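Local structure of tricorn protease (Thermoplasma acidophilum, 1K32) at residues A[122-127]-A[135-140]; A[153-158]-A[168-173]; A[161-166]-A[187-192]; A[182-187]-A[199-204]; A[194-199]-A[1010-1015]. The protein probably degrades peptides as a serine protease that acts downstream of the proteasome, with beta-propeller domains thought to gate substrate passage. All coordinates share one frame; numbering follows the deposited sequence.

Interaction 1. Residues A[122-127]-A[135-140]; sequences ISTDAM and CLYRVE
C135 meets T124 where strand 135-140 starts beside the end of strand 120-124. T124 N bonds to C135 O at 2.9 Å, while the return bond from C135 N to T124 O is weak. T124 OG1 accepts from A126 N at 3.0 Å, an ST turn, and also bonds to T109. L136 faces S123 in a non-hydrogen-bonded pair. Its CD2 lies 4.0 Å from CB of S123, whose OG bonds to A154 O. Y137 pairs with I122 through two backbone bonds, I122 N to Y137 O at 2.9 Å and Y137 N to I122 O at 3.0 Å. With CG beside the backbone N (chi1 -58°), the Y137 ring runs back along the hairpin. T124 CG2 meets it obliquely, 3.8 Å from Y137 CE2. With an alanine in place of T124 the hydroxyl and methyl are gone, which would probably leave A126 N and T109 without this partner and open a gap beside the ring. The phenol OH bonds to Q128 and to a water that also holds T124 O and M127 N. V139 CG2 lies 3.7 Å from I122 CG2, the two side chains crossing. The whole is an antiparallel beta hairpin, the two middle strands of a four-stranded propeller blade.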
# COMPACT_ATOMS: atom_id res chain seq x y z
N ILE A 122 31.50 39.45 -45.40
CA ILE A 122 30.39 39.44 -44.46
C ILE A 122 30.79 40.05 -43.15
O ILE A 122 31.98 40.13 -42.82
CB ILE A 122 29.84 38.01 -44.19
CG1 ILE A 122 30.93 37.11 -43.62
CG2 ILE A 122 29.24 37.44 -45.46
CD1 ILE A 122 30.40 35.71 -43.23
N SER A 123 29.79 40.48 -42.40
CA SER A 123 30.00 41.08 -41.10
C SER A 123 29.27 40.20 -40.11
O SER A 123 28.09 39.92 -40.30
CB SER A 123 29.42 42.48 -41.07
OG SER A 123 29.42 42.98 -39.76
N THR A 124 29.96 39.73 -39.08
CA THR A 124 29.31 38.88 -38.09
C THR A 124 30.03 38.75 -36.76
O THR A 124 31.27 38.78 -36.67
CB THR A 124 29.06 37.45 -38.67
OG1 THR A 124 28.36 36.67 -37.70
CG2 THR A 124 30.37 36.76 -39.02
N ASP A 125 29.22 38.58 -35.71
CA ASP A 125 29.71 38.43 -34.35
C ASP A 125 29.61 36.97 -33.95
O ASP A 125 29.94 36.60 -32.82
CB ASP A 125 28.85 39.27 -33.41
CG ASP A 125 27.39 38.90 -33.48
OD1 ASP A 125 26.79 39.01 -34.57
OD2 ASP A 125 26.83 38.50 -32.45
N ALA A 126 29.15 36.15 -34.89
CA ALA A 126 28.97 34.72 -34.65
C ALA A 126 30.12 34.05 -33.91
O ALA A 126 29.91 33.16 -33.09
CB ALA A 126 28.71 34.01 -35.97
N MET A 127 31.34 34.47 -34.20
CA MET A 127 32.51 33.89 -33.54
C MET A 127 33.24 34.84 -32.61
O MET A 127 34.45 34.75 -32.46
CB MET A 127 33.50 33.35 -34.57
CG MET A 127 33.42 31.86 -34.73
SD MET A 127 32.12 31.40 -35.83
CE MET A 127 33.02 31.62 -37.38
N CYS A 135 32.69 41.28 -36.74
CA CYS A 135 33.92 41.27 -37.51
C CYS A 135 33.73 40.97 -38.99
O CYS A 135 32.74 40.36 -39.37
CB CYS A 135 34.90 40.26 -36.89
SG CYS A 135 35.37 40.72 -35.20
N LEU A 136 34.68 41.40 -39.81
CA LEU A 136 34.65 41.18 -41.26
C LEU A 136 35.41 39.93 -41.69
O LEU A 136 36.51 39.67 -41.20
CB LEU A 136 35.24 42.38 -41.99
CG LEU A 136 34.54 43.72 -41.76
CD1 LEU A 136 35.27 44.82 -42.50
CD2 LEU A 136 33.08 43.61 -42.22
N TYR A 137 34.82 39.18 -42.61
CA TYR A 137 35.44 37.97 -43.13
C TYR A 137 35.19 37.87 -44.64
O TYR A 137 34.11 38.23 -45.12
CB TYR A 137 34.83 36.72 -42.48
CG TYR A 137 34.93 36.65 -40.98
CD1 TYR A 137 35.91 35.88 -40.36
CD2 TYR A 137 34.03 37.36 -40.17
CE1 TYR A 137 35.99 35.79 -38.97
CE2 TYR A 137 34.10 37.28 -38.78
CZ TYR A 137 35.09 36.49 -38.19
OH TYR A 137 35.14 36.39 -36.83
N ARG A 138 36.19 37.41 -45.38
CA ARG A 138 36.00 37.21 -46.81
C ARG A 138 35.48 35.79 -46.91
O ARG A 138 36.04 34.89 -46.28
CB ARG A 138 37.32 37.31 -47.59
CG ARG A 138 37.14 36.93 -49.05
CD ARG A 138 38.35 37.22 -49.92
NE ARG A 138 39.52 36.43 -49.54
CZ ARG A 138 40.44 36.84 -48.69
NH1 ARG A 138 41.47 36.06 -48.39
NH2 ARG A 138 40.34 38.04 -48.14
N VAL A 139 34.41 35.58 -47.66
CA VAL A 139 33.85 34.24 -47.79
C VAL A 139 34.52 33.47 -48.92
O VAL A 139 34.78 34.02 -50.00
CB VAL A 139 32.33 34.30 -48.05
CG1 VAL A 139 31.77 32.87 -48.11
CG2 VAL A 139 31.64 35.12 -46.96
N GLU A 140 34.78 32.19 -48.67
CA GLU A 140 35.42 31.34 -49.66
C GLU A 140 34.64 30.05 -49.89
O GLU A 140 34.08 29.47 -48.95
CB GLU A 140 36.86 31.00 -49.23
CG GLU A 140 37.81 32.19 -49.19
CD GLU A 140 39.27 31.81 -48.88
OE1 GLU A 140 40.17 32.58 -49.25
OE2 GLU A 140 39.52 30.77 -48.25
O HOH W 1 32.60 36.56 -35.81

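Interaction 2. Residues A[153-158]-A[168-173]; sequences PATHIL and RNTFEL
H156 meets T170 through a single short hydrogen bond, ND1 to OG1 at 2.7 Å and close to straight (164°). Either atom could be the donor. The hydroxyl comes in at the imidazole edge, near the ring plane. Beside it, CB of T155 packs 3.3 Å from the same T170 OG1, and the T155 and T170 side chains run antiparallel alongside one another. OG1 of T155 also lies 3.7 Å from CD2 of F171, oblique to that ring. CG of F171 sits between its own N and carbonyl carbon (chi1 43°), and the ring folds back so that N169 O stands 4.2 Å above its centre. Further out, a water accepts from R168 NE at 2.8 Å and donates to P153 O at 2.6 Å. R168 is held from outside by Y1009 O and by a cation-pi contact with W188. T155 and H156 are placed by a classic beta bulge, both facing G167. A leucine in place of H156 has no ring nitrogen, and the T170 hydroxyl would probably lose its partner and be freer to turn. The polar links are thus H156 to the T170 loop and a water from R168 to P153, beside the backbone bonds to G167.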
# COMPACT_ATOMS: atom_id res chain seq x y z
N PRO A 153 35.42 45.60 -35.51
CA PRO A 153 33.98 45.56 -35.83
C PRO A 153 33.62 46.55 -36.93
O PRO A 153 34.14 47.66 -36.98
CB PRO A 153 33.31 45.91 -34.50
CG PRO A 153 34.34 46.75 -33.80
CD PRO A 153 35.64 46.02 -34.12
N ALA A 154 32.75 46.13 -37.83
CA ALA A 154 32.32 47.00 -38.92
C ALA A 154 31.00 46.52 -39.48
O ALA A 154 30.62 45.34 -39.33
CB ALA A 154 33.38 47.04 -40.02
N THR A 155 30.30 47.44 -40.13
CA THR A 155 29.01 47.14 -40.72
C THR A 155 29.16 47.11 -42.23
O THR A 155 28.64 46.22 -42.90
CB THR A 155 27.98 48.23 -40.33
OG1 THR A 155 27.88 48.31 -38.91
CG2 THR A 155 26.62 47.89 -40.91
N HIS A 156 29.85 48.10 -42.77
CA HIS A 156 30.07 48.19 -44.21
C HIS A 156 31.54 48.36 -44.58
O HIS A 156 32.32 48.96 -43.84
CB HIS A 156 29.31 49.38 -44.81
CG HIS A 156 27.83 49.34 -44.61
ND1 HIS A 156 27.23 49.86 -43.48
CD2 HIS A 156 26.83 48.88 -45.40
CE1 HIS A 156 25.92 49.73 -43.59
NE2 HIS A 156 25.65 49.13 -44.74
N ILE A 157 31.91 47.80 -45.72
CA ILE A 157 33.26 47.97 -46.23
C ILE A 157 33.14 48.23 -47.72
O ILE A 157 32.49 47.48 -48.44
CB ILE A 157 34.18 46.74 -45.99
CG1 ILE A 157 35.56 47.04 -46.59
CG2 ILE A 157 33.60 45.49 -46.65
CD1 ILE A 157 36.67 46.19 -46.04
N LEU A 158 33.74 49.32 -48.17
CA LEU A 158 33.73 49.69 -49.56
C LEU A 158 35.18 49.78 -50.01
O LEU A 158 36.09 49.91 -49.19
CB LEU A 158 33.04 51.03 -49.75
CG LEU A 158 31.70 51.20 -49.03
CD1 LEU A 158 31.20 52.63 -49.22
CD2 LEU A 158 30.69 50.19 -49.57
N ARG A 168 31.50 52.06 -39.57
CA ARG A 168 31.32 51.52 -38.24
C ARG A 168 29.95 51.91 -37.72
O ARG A 168 29.61 53.09 -37.75
CB ARG A 168 32.38 52.06 -37.29
CG ARG A 168 33.76 51.46 -37.50
CD ARG A 168 34.78 52.07 -36.56
NE ARG A 168 35.95 51.22 -36.46
CZ ARG A 168 36.96 51.40 -35.61
NH1 ARG A 168 37.97 50.52 -35.61
NH2 ARG A 168 36.98 52.44 -34.77
N ASN A 169 29.18 50.93 -37.25
CA ASN A 169 27.84 51.15 -36.71
C ASN A 169 26.93 51.84 -37.70
O ASN A 169 25.98 52.53 -37.32
CB ASN A 169 27.93 51.99 -35.43
CG ASN A 169 28.97 51.48 -34.48
OD1 ASN A 169 29.86 52.22 -34.07
ND2 ASN A 169 28.88 50.22 -34.13
N THR A 170 27.20 51.64 -38.98
CA THR A 170 26.46 52.29 -40.05
C THR A 170 25.13 51.69 -40.53
O THR A 170 24.68 51.98 -41.65
CB THR A 170 27.41 52.53 -41.24
OG1 THR A 170 28.23 51.37 -41.44
CG2 THR A 170 28.31 53.72 -40.97
N PHE A 171 24.48 50.88 -39.70
CA PHE A 171 23.17 50.33 -40.08
C PHE A 171 22.12 51.40 -39.72
O PHE A 171 22.43 52.34 -39.00
CB PHE A 171 22.90 49.01 -39.33
CG PHE A 171 23.29 49.04 -37.88
CD1 PHE A 171 22.48 49.68 -36.94
CD2 PHE A 171 24.51 48.49 -37.47
CE1 PHE A 171 22.87 49.76 -35.60
CE2 PHE A 171 24.92 48.58 -36.12
CZ PHE A 171 24.10 49.21 -35.19
N GLU A 172 20.90 51.28 -40.23
CA GLU A 172 19.87 52.28 -39.92
C GLU A 172 19.42 52.21 -38.45
O GLU A 172 19.46 51.15 -37.83
CB GLU A 172 18.64 52.10 -40.82
CG GLU A 172 18.90 52.22 -42.34
CD GLU A 172 19.24 53.64 -42.82
OE1 GLU A 172 19.65 53.77 -43.98
OE2 GLU A 172 19.10 54.62 -42.05
N LEU A 173 18.99 53.35 -37.92
CA LEU A 173 18.49 53.44 -36.54
C LEU A 173 17.08 54.04 -36.57
O LEU A 173 16.86 55.12 -36.03
CB LEU A 173 19.39 54.32 -35.69
CG LEU A 173 20.79 53.84 -35.33
CD1 LEU A 173 21.46 54.92 -34.51
CD2 LEU A 173 20.74 52.55 -34.55
O HOH W 2 36.50 48.69 -37.39

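Interaction 3. Residues A[161-166]-A[187-192]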
# COMPACT_ATOMS: atom_id res chain seq x y z
N ASP A 161 39.76 53.01 -55.33
CA ASP A 161 41.14 53.19 -55.74
C ASP A 161 42.08 52.30 -54.94
O ASP A 161 43.18 52.70 -54.58
CB ASP A 161 41.53 54.66 -55.57
CG ASP A 161 40.52 55.60 -56.21
OD1 ASP A 161 40.30 55.46 -57.43
OD2 ASP A 161 39.95 56.45 -55.50
N GLY A 162 41.63 51.09 -54.65
CA GLY A 162 42.44 50.16 -53.90
C GLY A 162 42.34 50.27 -52.39
O GLY A 162 42.63 49.30 -51.68
N ARG A 163 41.95 51.43 -51.86
CA ARG A 163 41.87 51.53 -50.41
C ARG A 163 40.52 51.18 -49.81
O ARG A 163 39.47 51.43 -50.41
CB ARG A 163 42.32 52.91 -49.92
CG ARG A 163 41.92 54.08 -50.79
CD ARG A 163 42.42 55.36 -50.16
NE ARG A 163 41.91 56.54 -50.84
CZ ARG A 163 41.88 57.76 -50.30
NH1 ARG A 163 41.40 58.77 -51.01
NH2 ARG A 163 42.32 57.96 -49.07
N ARG A 164 40.56 50.58 -48.63
CA ARG A 164 39.36 50.15 -47.92
C ARG A 164 38.66 51.29 -47.19
O ARG A 164 39.31 52.10 -46.53
CB ARG A 164 39.72 49.05 -46.92
CG ARG A 164 40.59 47.92 -47.50
CD ARG A 164 40.61 46.70 -46.58
NE ARG A 164 41.95 46.19 -46.31
CZ ARG A 164 42.96 46.93 -45.87
NH1 ARG A 164 44.14 46.40 -45.63
NH2 ARG A 164 42.78 48.23 -45.68
N VAL A 165 37.34 51.34 -47.32
CA VAL A 165 36.52 52.35 -46.64
C VAL A 165 35.69 51.56 -45.63
O VAL A 165 34.99 50.62 -45.99
CB VAL A 165 35.59 53.10 -47.61
CG1 VAL A 165 34.85 54.21 -46.85
CG2 VAL A 165 36.38 53.71 -48.75
N ILE A 166 35.77 51.95 -44.37
CA ILE A 166 35.05 51.22 -43.34
C ILE A 166 33.97 52.00 -42.64
O ILE A 166 34.18 53.10 -42.14
CB ILE A 166 36.06 50.65 -42.32
CG1 ILE A 166 36.95 49.62 -43.04
CG2 ILE A 166 35.33 50.05 -41.12
CD1 ILE A 166 38.12 49.12 -42.24
N ILE A 187 32.72 56.83 -40.42
CA ILE A 187 33.43 56.24 -41.55
C ILE A 187 34.93 56.48 -41.49
O ILE A 187 35.40 57.57 -41.16
CB ILE A 187 32.89 56.79 -42.90
CG1 ILE A 187 31.37 56.58 -42.98
CG2 ILE A 187 33.61 56.10 -44.05
CD1 ILE A 187 30.75 57.05 -44.27
N TRP A 188 35.68 55.43 -41.81
CA TRP A 188 37.14 55.52 -41.82
C TRP A 188 37.60 55.14 -43.22
O TRP A 188 36.91 54.40 -43.92
CB TRP A 188 37.76 54.54 -40.82
CG TRP A 188 37.57 54.86 -39.37
CD1 TRP A 188 36.39 54.89 -38.68
CD2 TRP A 188 38.60 55.14 -38.42
NE1 TRP A 188 36.63 55.16 -37.36
CE2 TRP A 188 37.97 55.32 -37.16
CE3 TRP A 188 40.00 55.26 -38.50
CZ2 TRP A 188 38.69 55.61 -35.99
CZ3 TRP A 188 40.71 55.55 -37.34
CH2 TRP A 188 40.05 55.72 -36.09
N ILE A 189 38.78 55.62 -43.61
CA ILE A 189 39.33 55.30 -44.92
C ILE A 189 40.82 55.02 -44.83
O ILE A 189 41.55 55.66 -44.06
CB ILE A 189 39.07 56.43 -45.94
CG1 ILE A 189 39.40 55.95 -47.35
CG2 ILE A 189 39.91 57.65 -45.61
CD1 ILE A 189 38.85 56.84 -48.43
N GLU A 190 41.28 54.06 -45.62
CA GLU A 190 42.69 53.70 -45.63
C GLU A 190 43.44 54.79 -46.39
O GLU A 190 42.99 55.24 -47.43
CB GLU A 190 42.85 52.34 -46.32
CG GLU A 190 44.18 51.65 -46.07
CD GLU A 190 44.25 50.30 -46.77
OE1 GLU A 190 45.17 49.52 -46.48
OE2 GLU A 190 43.38 50.02 -47.63
N VAL A 191 44.57 55.23 -45.85
CA VAL A 191 45.35 56.27 -46.51
C VAL A 191 46.69 55.72 -46.97
O VAL A 191 47.22 56.09 -48.01
CB VAL A 191 45.58 57.49 -45.58
CG1 VAL A 191 44.27 58.19 -45.31
CG2 VAL A 191 46.20 57.03 -44.27
N ASN A 192 47.23 54.81 -46.17
CA ASN A 192 48.51 54.18 -46.46
C ASN A 192 48.22 52.71 -46.21
O ASN A 192 47.65 52.39 -45.17
CB ASN A 192 49.57 54.70 -45.49
CG ASN A 192 50.76 53.79 -45.39
OD1 ASN A 192 51.36 53.42 -46.40
ND2 ASN A 192 51.12 53.41 -44.16
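I166 and W188 form a hydrogen-bonded antiparallel pair, with I166 N to W188 O at 2.7 Å and W188 N to I166 O at 2.8 Å. Strands 163-166 and 187-190 run at 171° to each other. V165 and I189 make the next, non-hydrogen-bonded pair. Beyond it E190 N bonds to R164 O at 2.9 Å, but R164 N does not bond to E190 O. It goes instead to the carboxylate oxygen E190 OE2 at 3.0 Å, almost straight (171°), on the anti lone pair. The side chain therefore continues the ladder where the backbone of E190 leaves it. E190 reaches this place with CG anti to its N and the chain extended beyond. Strands 163-168 and 186-192 are the two middle strands of a four-stranded beta-propeller blade, next to the edge strands 156-160 and 195-200. The other oxygen, E190 OE1, bonds to G194 N in the following turn. The R164 guanidinium also forms a salt bridge with E190, its plane 25° from that of the carboxylate, though the position of NH2 is doubtful. On the face of V165 and I189, the V165 branches divide. CG1 packs on CG2 of I187 at 3.6 Å, and CG2 on CD1 of I189 at 4.0 Å. That same I189 CD1 sits over the centre of the R163 guanidinium, 3.6 Å above its plane. On the other face W188 receives R168 in a cation-pi contact, and both I166 and W188 touch P1011.

Interaction 4. Residues A[182-187]-A[199-204]; sequences GTRGKI and IVDMST
The hairpin of strands 186-192 and 195-200 begins its ladder where I187 faces both I199 and V200, a classic beta bulge. I187 N bonds to V200 O at 3.0 Å. I187 O accepts twice, from I199 N at 2.9 Å and from V200 N at 3.2 Å. The I187 and V200 side chains lie side by side, CB to CB 3.8 Å. Past the ladder, charges take over. D201 receives R184 and K186 on separate oxygens. R184 NH1 meets the syn lone pair of D201 OD1 at 2.7 Å, with the guanidinium and carboxylate planes 52° apart. K186 NZ comes to D201 OD2 from above the carboxylate plane, at 3.1 Å. CE of the extended lysine lies over the centre of the R184 guanidinium, 3.5 Å above it. M202 O lies near the guanidinium plane of R184 and accepts from NE at 2.7 Å, nearly along the C=O axis. Outside the segments, R184 NH2 bonds to G181 O and K198 NZ makes a salt bridge to D201 OD2. Three cationic side chains thus share one carboxylate, which would probably keep D201 ionised and hold the diverging ends together.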
# COMPACT_ATOMS: atom_id res chain seq x y z
N GLY A 182 27.59 58.09 -28.60
CA GLY A 182 28.92 57.63 -28.96
C GLY A 182 28.96 56.48 -29.93
O GLY A 182 29.99 56.26 -30.58
N THR A 183 27.86 55.73 -30.04
CA THR A 183 27.81 54.60 -30.96
C THR A 183 27.34 54.99 -32.37
O THR A 183 27.07 54.12 -33.20
CB THR A 183 26.88 53.48 -30.41
OG1 THR A 183 27.05 53.35 -28.99
CG2 THR A 183 27.23 52.13 -31.06
N ARG A 184 27.24 56.30 -32.65
CA ARG A 184 26.77 56.76 -33.97
C ARG A 184 27.66 56.27 -35.13
O ARG A 184 28.86 56.11 -34.97
CB ARG A 184 26.68 58.30 -33.99
CG ARG A 184 28.01 59.00 -33.75
CD ARG A 184 27.83 60.50 -33.54
NE ARG A 184 29.12 61.19 -33.43
CZ ARG A 184 29.96 61.07 -32.40
NH1 ARG A 184 31.11 61.74 -32.41
NH2 ARG A 184 29.64 60.31 -31.36
N GLY A 185 27.05 56.04 -36.29
CA GLY A 185 27.79 55.57 -37.45
C GLY A 185 28.88 56.52 -37.88
O GLY A 185 28.64 57.72 -38.02
N LYS A 186 30.09 55.99 -38.08
CA LYS A 186 31.25 56.79 -38.48
C LYS A 186 31.98 56.08 -39.63
O LYS A 186 31.88 54.85 -39.78
CB LYS A 186 32.20 56.98 -37.30
CG LYS A 186 31.61 57.69 -36.09
CD LYS A 186 32.62 57.78 -34.94
CE LYS A 186 32.05 58.55 -33.76
NZ LYS A 186 33.07 58.89 -32.74
N ILE A 187 32.72 56.83 -40.42
CA ILE A 187 33.43 56.24 -41.55
C ILE A 187 34.93 56.48 -41.49
O ILE A 187 35.40 57.57 -41.16
CB ILE A 187 32.89 56.79 -42.90
CG1 ILE A 187 31.37 56.58 -42.98
CG2 ILE A 187 33.61 56.10 -44.05
CD1 ILE A 187 30.75 57.05 -44.27
N ILE A 199 37.27 59.80 -41.40
CA ILE A 199 36.90 60.94 -42.25
C ILE A 199 35.49 61.50 -42.06
O ILE A 199 35.24 62.67 -42.37
CB ILE A 199 37.09 60.62 -43.76
CG1 ILE A 199 36.44 59.29 -44.10
CG2 ILE A 199 38.58 60.61 -44.12
CD1 ILE A 199 36.40 59.01 -45.59
N VAL A 200 34.57 60.67 -41.59
CA VAL A 200 33.20 61.14 -41.36
C VAL A 200 32.78 60.83 -39.92
O VAL A 200 32.50 59.68 -39.56
CB VAL A 200 32.22 60.51 -42.35
CG1 VAL A 200 30.81 61.00 -42.06
CG2 VAL A 200 32.61 60.90 -43.77
N ASP A 201 32.76 61.88 -39.11
CA ASP A 201 32.38 61.83 -37.71
C ASP A 201 31.53 63.09 -37.49
O ASP A 201 32.06 64.16 -37.23
CB ASP A 201 33.64 61.87 -36.83
CG ASP A 201 33.33 61.61 -35.36
OD1 ASP A 201 32.24 62.00 -34.90
OD2 ASP A 201 34.20 61.02 -34.67
N MET A 202 30.22 62.95 -37.62
CA MET A 202 29.30 64.06 -37.45
C MET A 202 28.58 63.94 -36.11
O MET A 202 28.65 62.90 -35.45
CB MET A 202 28.27 64.07 -38.58
CG MET A 202 28.87 64.37 -39.95
SD MET A 202 27.74 64.17 -41.33
CE MET A 202 28.10 62.60 -41.79
N SER A 203 27.90 65.00 -35.70
CA SER A 203 27.18 64.99 -34.44
C SER A 203 26.08 63.93 -34.46
O SER A 203 25.77 63.35 -33.42
CB SER A 203 26.59 66.36 -34.13
OG SER A 203 25.59 66.71 -35.08
N THR A 204 25.51 63.68 -35.64
CA THR A 204 24.44 62.70 -35.80
C THR A 204 24.93 61.38 -36.41
O THR A 204 26.07 61.26 -36.85
CB THR A 204 23.27 63.26 -36.66
OG1 THR A 204 23.75 63.60 -37.97
CG2 THR A 204 22.67 64.51 -36.00

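Interaction 5. Residues A[194-199]-A[1010-1015]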
# COMPACT_ATOMS: atom_id res chain seq x y z
N GLY A 194 47.25 49.75 -44.90
CA GLY A 194 47.25 49.34 -43.51
C GLY A 194 46.98 50.45 -42.51
O GLY A 194 46.66 50.17 -41.36
N ALA A 195 47.09 51.70 -42.94
CA ALA A 195 46.86 52.86 -42.07
C ALA A 195 45.50 53.50 -42.36
O ALA A 195 45.14 53.72 -43.51
CB ALA A 195 47.97 53.89 -42.27
N PHE A 196 44.76 53.81 -41.31
CA PHE A 196 43.44 54.40 -41.49
C PHE A 196 43.22 55.73 -40.77
O PHE A 196 43.82 56.01 -39.74
CB PHE A 196 42.35 53.43 -41.04
CG PHE A 196 42.28 52.19 -41.87
CD1 PHE A 196 43.27 51.21 -41.78
CD2 PHE A 196 41.22 51.99 -42.75
CE1 PHE A 196 43.20 50.05 -42.56
CE2 PHE A 196 41.14 50.84 -43.52
CZ PHE A 196 42.13 49.87 -43.42
N LYS A 197 42.32 56.52 -41.34
CA LYS A 197 41.96 57.81 -40.81
C LYS A 197 40.44 57.91 -40.75
O LYS A 197 39.74 57.43 -41.64
CB LYS A 197 42.52 58.91 -41.72
CG LYS A 197 41.97 60.29 -41.46
CD LYS A 197 42.49 61.29 -42.49
CE LYS A 197 41.99 62.70 -42.19
NZ LYS A 197 42.45 63.68 -43.22
N LYS A 198 39.92 58.53 -39.70
CA LYS A 198 38.48 58.72 -39.55
C LYS A 198 38.11 59.96 -40.38
O LYS A 198 38.60 61.05 -40.10
CB LYS A 198 38.14 58.94 -38.08
CG LYS A 198 36.66 58.97 -37.74
CD LYS A 198 36.47 59.17 -36.25
CE LYS A 198 37.12 60.49 -35.81
NZ LYS A 198 37.00 60.69 -34.35
N ILE A 199 37.27 59.80 -41.40
CA ILE A 199 36.90 60.94 -42.25
C ILE A 199 35.49 61.50 -42.06
O ILE A 199 35.24 62.67 -42.37
CB ILE A 199 37.09 60.62 -43.76
CG1 ILE A 199 36.44 59.29 -44.10
CG2 ILE A 199 38.58 60.61 -44.12
CD1 ILE A 199 36.40 59.01 -45.59
N ALA A 1010 41.55 52.18 -33.58
CA ALA A 1010 41.51 52.24 -35.04
C ALA A 1010 41.62 50.89 -35.75
O ALA A 1010 42.08 49.92 -35.17
CB ALA A 1010 42.60 53.17 -35.53
N PRO A 1011 41.20 50.84 -37.03
CA PRO A 1011 41.27 49.59 -37.80
C PRO A 1011 42.69 49.04 -37.84
O PRO A 1011 42.90 47.84 -37.70
CB PRO A 1011 40.76 50.00 -39.18
CG PRO A 1011 39.78 51.09 -38.86
CD PRO A 1011 40.55 51.89 -37.83
N HIS A 1012 43.67 49.93 -38.00
CA HIS A 1012 45.06 49.49 -38.06
C HIS A 1012 45.53 48.94 -36.72
O HIS A 1012 46.52 48.21 -36.66
CB HIS A 1012 45.98 50.63 -38.56
CG HIS A 1012 45.72 51.96 -37.92
ND1 HIS A 1012 46.17 52.29 -36.66
CD2 HIS A 1012 45.07 53.06 -38.39
CE1 HIS A 1012 45.81 53.53 -36.38
NE2 HIS A 1012 45.15 54.02 -37.41
N ASP A 1013 44.82 49.28 -35.64
CA ASP A 1013 45.17 48.76 -34.32
C ASP A 1013 44.77 47.29 -34.32
O ASP A 1013 45.52 46.44 -33.85
CB ASP A 1013 44.43 49.52 -33.22
CG ASP A 1013 45.01 50.90 -32.98
OD1 ASP A 1013 44.24 51.88 -32.87
OD2 ASP A 1013 46.25 51.01 -32.88
N TYR A 1014 43.59 47.00 -34.85
CA TYR A 1014 43.13 45.62 -34.93
C TYR A 1014 44.03 44.83 -35.87
O TYR A 1014 44.33 43.67 -35.61
CB TYR A 1014 41.69 45.54 -35.44
CG TYR A 1014 40.66 46.02 -34.45
CD1 TYR A 1014 40.14 47.31 -34.53
CD2 TYR A 1014 40.20 45.18 -33.44
CE1 TYR A 1014 39.18 47.75 -33.62
CE2 TYR A 1014 39.24 45.61 -32.53
CZ TYR A 1014 38.74 46.89 -32.63
OH TYR A 1014 37.78 47.29 -31.75
N LEU A 1015 44.45 45.46 -36.96
CA LEU A 1015 45.34 44.80 -37.92
C LEU A 1015 46.65 44.39 -37.28
O LEU A 1015 47.15 43.31 -37.54
CB LEU A 1015 45.64 45.73 -39.11
CG LEU A 1015 44.70 45.68 -40.31
CD1 LEU A 1015 45.24 46.62 -41.40
CD2 LEU A 1015 44.59 44.26 -40.84
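F196 lies under P1011, whose CB stands over one face of the ring, 3.9 Å from its centroid and 17° off the normal. This is a CH-pi contact, displaced toward the ring rim on the CG and CD1 side. L1015 arrives at the edge of the same ring, its CD1 4.2 Å from CE1 of F196, the two side chains crossing at about a right angle. The F196 CB points toward helix 1011-1015, and CG beside its own N (chi1 -65°) brings the ring under P1011. H1012 lies against the F196 backbone. Its NE2 makes a weak hydrogen bond to F196 O at 3.3 Å, and the ring presents its edge to F196 N. CB of A1010 covers one face of the H1012 imidazole. G194 O lies 3.8 Å from L1015 CD1. At the backbone angles of G194 a side chain would jam against the preceding carbonyl O. A1010 is the helix N-cap. Its N bonds to D1013 OD1 at 2.8 Å, and its O accepts from both D1013 N and Y1014 N, which fixes the first turn. F196 also packs on I166 and L151, and P1011 on W188. The short helix near the C-terminal end is thereby laid against edge strand 195-200 of a propeller blade. The contact is chiefly apolar and CH-pi packing, and the weak histidine bond is probably a minor part of it but may help orient the imidazole.

Interaction 1 lies in the blade that runs from strand 110-114 to strand 145-148. Interactions 2 to 5 all reach the next blade, from strand 156-160 to strand 195-200. Interactions 1 and 2 have centres 13 Å apart and touch through S123 and A154 and through L136 on A154 and I157, so adjacent blades are joined there. Along the chain interaction 2 crosses interaction 3, which crosses interaction 4, and interactions 3 and 4 share I187. Interactions 4 and 5 share I199 on strand 195-200. Interactions 3 and 5 are the closest, with centres 9 Å apart. Interaction 5 stands apart in sequence, since it brings residues 1010-1015 back to the blade and so couples the propeller to the C-terminal part of the chain.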